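Beta-hydroxyacid dehydrogenase, 3-hydroxyisobutyrate dehydrogenase (Saccharomonospora xinjiangensis XJ-54, PDB 6GRL) is an S-selective imine reductase of the HIBADH-related family, probably using NADPH to reduce imines and carry out reductive amination. Local coordinates at residues 256-259 and 260-263; 276-279 and 280-284; 291-294 and 295-299. One frame throughout, in Å; residues are numbered along the deposited sequence.

Contact 1: 256-259 and 260-263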
loop_
_atom_site.group_PDB
_atom_site.type_symbol
_atom_site.label_atom_id
_atom_site.label_comp_id
_atom_site.label_asym_id
_atom_site.label_seq_id
_atom_site.Cartn_x
_atom_site.Cartn_y
_atom_site.Cartn_z
ATOM N N ALA A 256 -27.602 -19.055 11.280
ATOM C CA ALA A 256 -28.819 -18.653 11.979
ATOM C C ALA A 256 -28.681 -17.247 12.549
ATOM O O ALA A 256 -29.649 -16.477 12.568
ATOM C CB ALA A 256 -29.145 -19.654 13.088
ATOM N N LEU A 257 -27.481 -16.891 13.012
ATOM C CA LEU A 257 -27.248 -15.538 13.499
ATOM C C LEU A 257 -27.306 -14.520 12.368
ATOM O O LEU A 257 -27.763 -13.390 12.576
ATOM C CB LEU A 257 -25.900 -15.465 14.217
ATOM C CG LEU A 257 -25.451 -14.095 14.731
ATOM C CD1 LEU A 257 -26.466 -13.524 15.708
ATOM C CD2 LEU A 257 -24.076 -14.192 15.376
ATOM N N MET A 258 -26.855 -14.900 11.169
ATOM C CA MET A 258 -26.895 -13.980 10.037
ATOM C C MET A 258 -28.327 -13.614 9.671
ATOM O O MET A 258 -28.622 -12.449 9.380
ATOM C CB MET A 258 -26.175 -14.592 8.835
ATOM C CG MET A 258 -24.671 -14.722 9.005
ATOM S SD MET A 258 -23.863 -13.169 9.428
ATOM C CE MET A 258 -24.280 -12.177 8.000
ATOM N N ASP A 259 -29.232 -14.596 9.677
ATOM C CA ASP A 259 -30.628 -14.305 9.372
ATOM C C ASP A 259 -31.214 -13.320 10.376
ATOM O O ASP A 259 -32.000 -12.439 10.008
ATOM C CB ASP A 259 -31.444 -15.597 9.345
ATOM C CG ASP A 259 -32.827 -15.396 8.762
ATOM O OD1 ASP A 259 -32.923 -15.127 7.546
ATOM O OD2 ASP A 259 -33.816 -15.506 9.518
ATOM N N ASP A 260 -30.835 -13.450 11.650
ATOM C CA ASP A 260 -31.276 -12.488 12.655
ATOM C C ASP A 260 -30.693 -11.107 12.386
ATOM O O ASP A 260 -31.362 -10.090 12.605
ATOM C CB ASP A 260 -30.883 -12.973 14.048
ATOM C CG ASP A 260 -31.495 -14.314 14.392
ATOM O OD1 ASP A 260 -32.582 -14.626 13.862
ATOM O OD2 ASP A 260 -30.889 -15.057 15.191
ATOM N N LEU A 261 -29.445 -11.053 11.914
ATOM C CA LEU A 261 -28.829 -9.773 11.576
ATOM C C LEU A 261 -29.542 -9.116 10.403
ATOM O O LEU A 261 -29.836 -7.916 10.434
ATOM C CB LEU A 261 -27.346 -9.971 11.255
ATOM C CG LEU A 261 -26.420 -10.364 12.407
ATOM C CD1 LEU A 261 -25.061 -10.791 11.878
ATOM C CD2 LEU A 261 -26.275 -9.213 13.382
ATOM N N ILE A 262 -29.825 -9.893 9.355
ATOM C CA ILE A 262 -30.476 -9.344 8.170
ATOM C C ILE A 262 -31.877 -8.852 8.509
ATOM O O ILE A 262 -32.287 -7.764 8.089
ATOM C CB ILE A 262 -30.504 -10.395 7.044
ATOM C CG1 ILE A 262 -29.083 -10.762 6.616
ATOM C CG2 ILE A 262 -31.317 -9.891 5.861
ATOM C CD1 ILE A 262 -28.989 -12.096 5.904
ATOM N N SER A 263 -32.629 -9.641 9.280
ATOM C CA SER A 263 -34.000 -9.265 9.607
ATOM C C SER A 263 -34.044 -7.964 10.400
ATOM O O SER A 263 -34.910 -7.114 10.164
ATOM C CB SER A 263 -34.679 -10.393 10.384
ATOM O OG SER A 263 -36.006 -10.044 10.735
HETATM O O HOH W 1 -32.209 -17.412 13.036
HETATM O O HOH W 2 -34.399 -14.133 11.953
#
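Met258 and Leu261 meet one helical turn apart on helix 251-267, where SD of Met258 lies 3.6 Å from CD1 of Leu261. The bends of the methionine chain at chi2 (-55°) and chi3 (-61°) curl its thioether back, so that sulfur rather than the terminal methyl makes the closer approach. Ile262 packs against the same turn: its CG1 sits 3.3 Å from Met258 O, the carbonyl that also accepts the Ile262 N-H at 2.8 Å, with an N-H...O angle of 162°. Met258 and Ile262 are the buried pair, and both reach helix 273-287, Met258 touching Met275, Lys279 and Met282, and Ile262 touching Met275.

The other flank is polar and wet. The bond from Asp260 N to Ala256 O is weak at 3.4 Å, and the same carbonyl accepts a hydrogen bond from a water at 2.8 Å, which also donates to Asp260 OD1. A second water bridges the two acids, donating to Asp259 OD2 and, at 2.7 Å, to Asp260 OD1. OD1 thus receives two water donors, while the carboxylate oxygens Asp259 OD2 and Asp260 OD1 stay 4.6 Å apart.

This is an amphipathic stretch of helix: Met258 and Ile262 serve the helix-helix interface, with Leu261 at its exposed border, whereas neighbouring like charges are probably tolerated because water donates between them and solvent can screen their repulsion.

Contact 2: 276-279 and 280-284; sequences REVK and ELMDQ
Residues 276-279 and 280-284 form one continuous length of helix 273-287, about two and a half turns, with four successive i to i+4 backbone bonds across the join. Met282 N to Val278 O, at 2.9 Å and 160°, is representative.

On one face Val278 and Met282 run side by side, pointing the same way, with CG1 of Val278 3.6 Å from CE of Met282. The methionine is extended beyond CG (chi2 179°, chi3 176°), which carries its methyl along the valine. Phe295 touches both residues.

On another flank Lys279, bent at chi2 and chi4, crosses to Asp283 in a salt bridge. Lys279 NZ donates to Asp283 OD2 at 2.5 Å, a suspiciously short distance, and lies 3.1 Å from Asp283 OD1. With an alanine here, the Asp283 carboxylate is likely to be left without its cation, and part of Met258, against which the lysine chain rests, would probably be uncovered.

Arg276 forms a salt bridge with Glu266 of helix 251-267. The chemistry implies a mixed surface: Val278 and Met282 supply apolar contact, while Arg276 and Lys279 lay aliphatic stems on helix 251-267 and carry their charges to acids, Glu266 and Asp283.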
loop_
_atom_site.group_PDB
_atom_site.type_symbol
_atom_site.label_atom_id
_atom_site.label_comp_id
_atom_site.label_asym_id
_atom_site.label_seq_id
_atom_site.Cartn_x
_atom_site.Cartn_y
_atom_site.Cartn_z
ATOM N N ARG A 276 -26.390 -10.274 3.587
ATOM C CA ARG A 276 -27.061 -11.267 2.755
ATOM C C ARG A 276 -26.063 -12.084 1.947
ATOM O O ARG A 276 -26.282 -13.279 1.717
ATOM C CB ARG A 276 -28.065 -10.587 1.823
ATOM C CG ARG A 276 -29.365 -10.199 2.506
ATOM C CD ARG A 276 -30.419 -9.750 1.506
ATOM N NE ARG A 276 -31.723 -9.577 2.141
ATOM C CZ ARG A 276 -32.632 -10.541 2.264
ATOM N NH1 ARG A 276 -32.386 -11.756 1.792
ATOM N NH2 ARG A 276 -33.790 -10.289 2.859
ATOM N N GLU A 277 -24.965 -11.464 1.509
ATOM C CA GLU A 277 -23.945 -12.202 0.771
ATOM C C GLU A 277 -23.279 -13.251 1.652
ATOM O O GLU A 277 -23.064 -14.389 1.217
ATOM C CB GLU A 277 -22.908 -11.233 0.203
ATOM C CG GLU A 277 -21.689 -11.906 -0.404
ATOM C CD GLU A 277 -20.549 -10.935 -0.642
ATOM O OE1 GLU A 277 -20.747 -9.956 -1.391
ATOM O OE2 GLU A 277 -19.455 -11.151 -0.081
ATOM N N VAL A 278 -22.953 -12.890 2.896
ATOM C CA VAL A 278 -22.328 -13.838 3.812
ATOM C C VAL A 278 -23.284 -14.983 4.129
ATOM O O VAL A 278 -22.878 -16.150 4.194
ATOM C CB VAL A 278 -21.866 -13.115 5.091
ATOM C CG1 VAL A 278 -21.435 -14.117 6.144
ATOM C CG2 VAL A 278 -20.731 -12.159 4.774
ATOM N N LYS A 279 -24.567 -14.667 4.322
ATOM C CA LYS A 279 -25.547 -15.706 4.628
ATOM C C LYS A 279 -25.668 -16.706 3.485
ATOM O O LYS A 279 -25.757 -17.918 3.717
ATOM C CB LYS A 279 -26.903 -15.071 4.935
ATOM C CG LYS A 279 -28.037 -16.069 5.122
ATOM C CD LYS A 279 -27.821 -16.939 6.348
ATOM C CE LYS A 279 -29.134 -17.542 6.833
ATOM N NZ LYS A 279 -29.782 -18.405 5.809
ATOM N N GLU A 280 -25.664 -16.220 2.240
ATOM C CA GLU A 280 -25.753 -17.122 1.096
ATOM C C GLU A 280 -24.532 -18.029 1.012
ATOM O O GLU A 280 -24.653 -19.219 0.697
ATOM C CB GLU A 280 -25.919 -16.321 -0.195
ATOM C CG GLU A 280 -27.354 -16.224 -0.684
ATOM C CD GLU A 280 -27.932 -17.573 -1.065
ATOM O OE1 GLU A 280 -27.499 -18.142 -2.091
ATOM O OE2 GLU A 280 -28.822 -18.067 -0.340
ATOM N N LEU A 281 -23.344 -17.483 1.286
ATOM C CA LEU A 281 -22.138 -18.305 1.287
ATOM C C LEU A 281 -22.177 -19.338 2.407
ATOM O O LEU A 281 -21.779 -20.492 2.210
ATOM C CB LEU A 281 -20.898 -17.420 1.417
ATOM C CG LEU A 281 -20.565 -16.536 0.214
ATOM C CD1 LEU A 281 -19.498 -15.515 0.580
ATOM C CD2 LEU A 281 -20.116 -17.381 -0.968
ATOM N N MET A 282 -22.654 -18.940 3.589
ATOM C CA MET A 282 -22.754 -19.881 4.700
ATOM C C MET A 282 -23.733 -21.003 4.385
ATOM O O MET A 282 -23.449 -22.177 4.650
ATOM C CB MET A 282 -23.183 -19.149 5.970
ATOM C CG MET A 282 -22.100 -18.297 6.594
ATOM S SD MET A 282 -22.720 -17.456 8.057
ATOM C CE MET A 282 -21.229 -16.648 8.638
ATOM N N ASP A 283 -24.894 -20.661 3.820
ATOM C CA ASP A 283 -25.890 -21.679 3.503
ATOM C C ASP A 283 -25.360 -22.664 2.469
ATOM O O ASP A 283 -25.648 -23.864 2.541
ATOM C CB ASP A 283 -27.178 -21.022 3.007
ATOM C CG ASP A 283 -27.928 -20.299 4.110
ATOM O OD1 ASP A 283 -27.621 -20.535 5.297
ATOM O OD2 ASP A 283 -28.835 -19.502 3.791
ATOM N N GLN A 284 -24.580 -22.177 1.503
ATOM C CA GLN A 284 -24.019 -23.070 0.494
ATOM C C GLN A 284 -22.977 -24.002 1.099
ATOM O O GLN A 284 -22.968 -25.203 0.804
ATOM C CB GLN A 284 -23.417 -22.255 -0.651
ATOM C CG GLN A 284 -22.878 -23.102 -1.792
ATOM C CD GLN A 284 -23.954 -23.945 -2.450
ATOM O OE1 GLN A 284 -25.063 -23.472 -2.702
ATOM N NE2 GLN A 284 -23.633 -25.204 -2.729
#

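Contact 3: 291-294 and 295-299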
loop_
_atom_site.group_PDB
_atom_site.type_symbol
_atom_site.label_atom_id
_atom_site.label_comp_id
_atom_site.label_asym_id
_atom_site.label_seq_id
_atom_site.Cartn_x
_atom_site.Cartn_y
_atom_site.Cartn_z
ATOM N N GLY A 291 -20.931 -27.918 7.423
ATOM C CA GLY A 291 -21.572 -27.087 8.425
ATOM C C GLY A 291 -20.807 -26.981 9.727
ATOM O O GLY A 291 -21.019 -26.026 10.482
ATOM N N GLY A 292 -19.924 -27.939 10.009
ATOM C CA GLY A 292 -19.121 -27.890 11.215
ATOM C C GLY A 292 -17.884 -27.025 11.129
ATOM O O GLY A 292 -17.214 -26.824 12.146
ATOM N N GLN A 293 -17.566 -26.509 9.946
ATOM C CA GLN A 293 -16.399 -25.657 9.769
ATOM C C GLN A 293 -16.754 -24.223 10.167
ATOM O O GLN A 293 -17.794 -23.962 10.776
ATOM C CB GLN A 293 -15.886 -25.763 8.335
ATOM C CG GLN A 293 -15.263 -27.116 8.013
ATOM C CD GLN A 293 -14.848 -27.247 6.561
ATOM O OE1 GLN A 293 -15.150 -26.384 5.737
ATOM N NE2 GLN A 293 -14.153 -28.332 6.239
ATOM N N GLY A 294 -15.888 -23.272 9.823
ATOM C CA GLY A 294 -16.086 -21.902 10.253
ATOM C C GLY A 294 -16.112 -20.883 9.132
ATOM O O GLY A 294 -16.280 -21.235 7.960
ATOM N N PHE A 295 -15.937 -19.609 9.490
ATOM C CA PHE A 295 -16.052 -18.534 8.509
ATOM C C PHE A 295 -14.940 -18.597 7.470
ATOM O O PHE A 295 -15.175 -18.319 6.288
ATOM C CB PHE A 295 -16.040 -17.178 9.214
ATOM C CG PHE A 295 -16.283 -16.020 8.289
ATOM C CD1 PHE A 295 -17.573 -15.591 8.022
ATOM C CD2 PHE A 295 -15.224 -15.369 7.680
ATOM C CE1 PHE A 295 -17.801 -14.530 7.168
ATOM C CE2 PHE A 295 -15.446 -14.311 6.823
ATOM C CZ PHE A 295 -16.735 -13.888 6.568
ATOM N N SER A 296 -13.720 -18.943 7.890
ATOM C CA SER A 296 -12.596 -18.947 6.960
ATOM C C SER A 296 -12.805 -19.940 5.824
ATOM O O SER A 296 -12.248 -19.760 4.734
ATOM C CB SER A 296 -11.298 -19.256 7.705
ATOM O OG SER A 296 -11.338 -20.542 8.296
ATOM N N SER A 297 -13.610 -20.981 6.049
ATOM C CA SER A 297 -13.855 -21.976 5.011
ATOM C C SER A 297 -14.673 -21.419 3.853
ATOM O O SER A 297 -14.686 -22.023 2.775
ATOM C CB SER A 297 -14.560 -23.197 5.605
ATOM O OG SER A 297 -15.903 -22.898 5.945
ATOM N N LEU A 298 -15.353 -20.286 4.046
ATOM C CA LEU A 298 -16.084 -19.667 2.947
ATOM C C LEU A 298 -15.154 -19.204 1.835
ATOM O O LEU A 298 -15.614 -18.975 0.710
ATOM C CB LEU A 298 -16.913 -18.490 3.463
ATOM C CG LEU A 298 -17.919 -18.835 4.564
ATOM C CD1 LEU A 298 -18.653 -17.589 5.036
ATOM C CD2 LEU A 298 -18.905 -19.898 4.094
ATOM N N PHE A 299 -13.858 -19.063 2.125
ATOM C CA PHE A 299 -12.895 -18.707 1.090
ATOM C C PHE A 299 -12.851 -19.753 -0.016
ATOM O O PHE A 299 -12.532 -19.427 -1.165
ATOM C CB PHE A 299 -11.511 -18.527 1.711
ATOM C CG PHE A 299 -10.505 -17.914 0.784
ATOM C CD1 PHE A 299 -10.605 -16.583 0.414
ATOM C CD2 PHE A 299 -9.453 -18.665 0.289
ATOM C CE1 PHE A 299 -9.677 -16.016 -0.442
ATOM C CE2 PHE A 299 -8.519 -18.104 -0.562
ATOM C CZ PHE A 299 -8.632 -16.777 -0.929
HETATM O O HOH W 3 -13.177 -22.498 9.065
#
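Ser297 holds its OG between its own backbone N and carbonyl carbon (chi1 71°), a rotation that turns the hydroxyl back to Gly294 O, to which it donates at 2.6 Å. The backbone winds here into a short 3-10 turn, marked by i to i+3 bonds from Leu298 N to Phe295 O and from Ser297 N to Gly294 O, the latter at 3.3 Å.

The two donors of Ser297 reach the Gly294 carbonyl differently. The hydroxyl comes in only 17° from the carbonyl plane, whereas the N-H comes from above it, 59° out of plane, and is the longer bond. One residue thus grips Gly294 O twice, through side chain and backbone. Gln293 flanks the turn, its OE1 3.2 Å from CB of Ser297 while accepting a hydrogen bond from Arg285. A water joins Ser296 OG, at 2.8 Å, to Gly294 N through a weak bond.

Asp247 secures the start of the turn, OD1 accepting from Phe295 N and OD2 from Ser296 N. The turn follows helix 273-287 in the chain and leads into helix 299-302. Phe295 reaches Met235 of helix 229-241 and Gln254 of helix 251-267, while Leu298 packs on Met282 and Arg285 of helix 273-287, joining this connection to three helices of the C-terminal domain.

In the fold
After the N-terminal Rossmann-type domain and helices 181-209, 214-225 and 229-241, the chain reaches the three contacts in series; none nests in or crosses another. Contacts 1 and 2 each lie within a single helix, 251-267 and 273-287, linking residues one turn apart, and close no loop; contact 3 closes a short turn before helix 299-302. Contact 2 is the middle piece. It touches contact 1 where Ile262 CD1 meets Lys279 CB at 3.8 Å, and contact 3 where Leu298 CD2 meets Leu281 O at 3.5 Å. Contacts 1 and 3 do not touch, their centres about 17 Å apart. Together they tie two consecutive helices and the C-terminal turn within the reductive aminase-like domain.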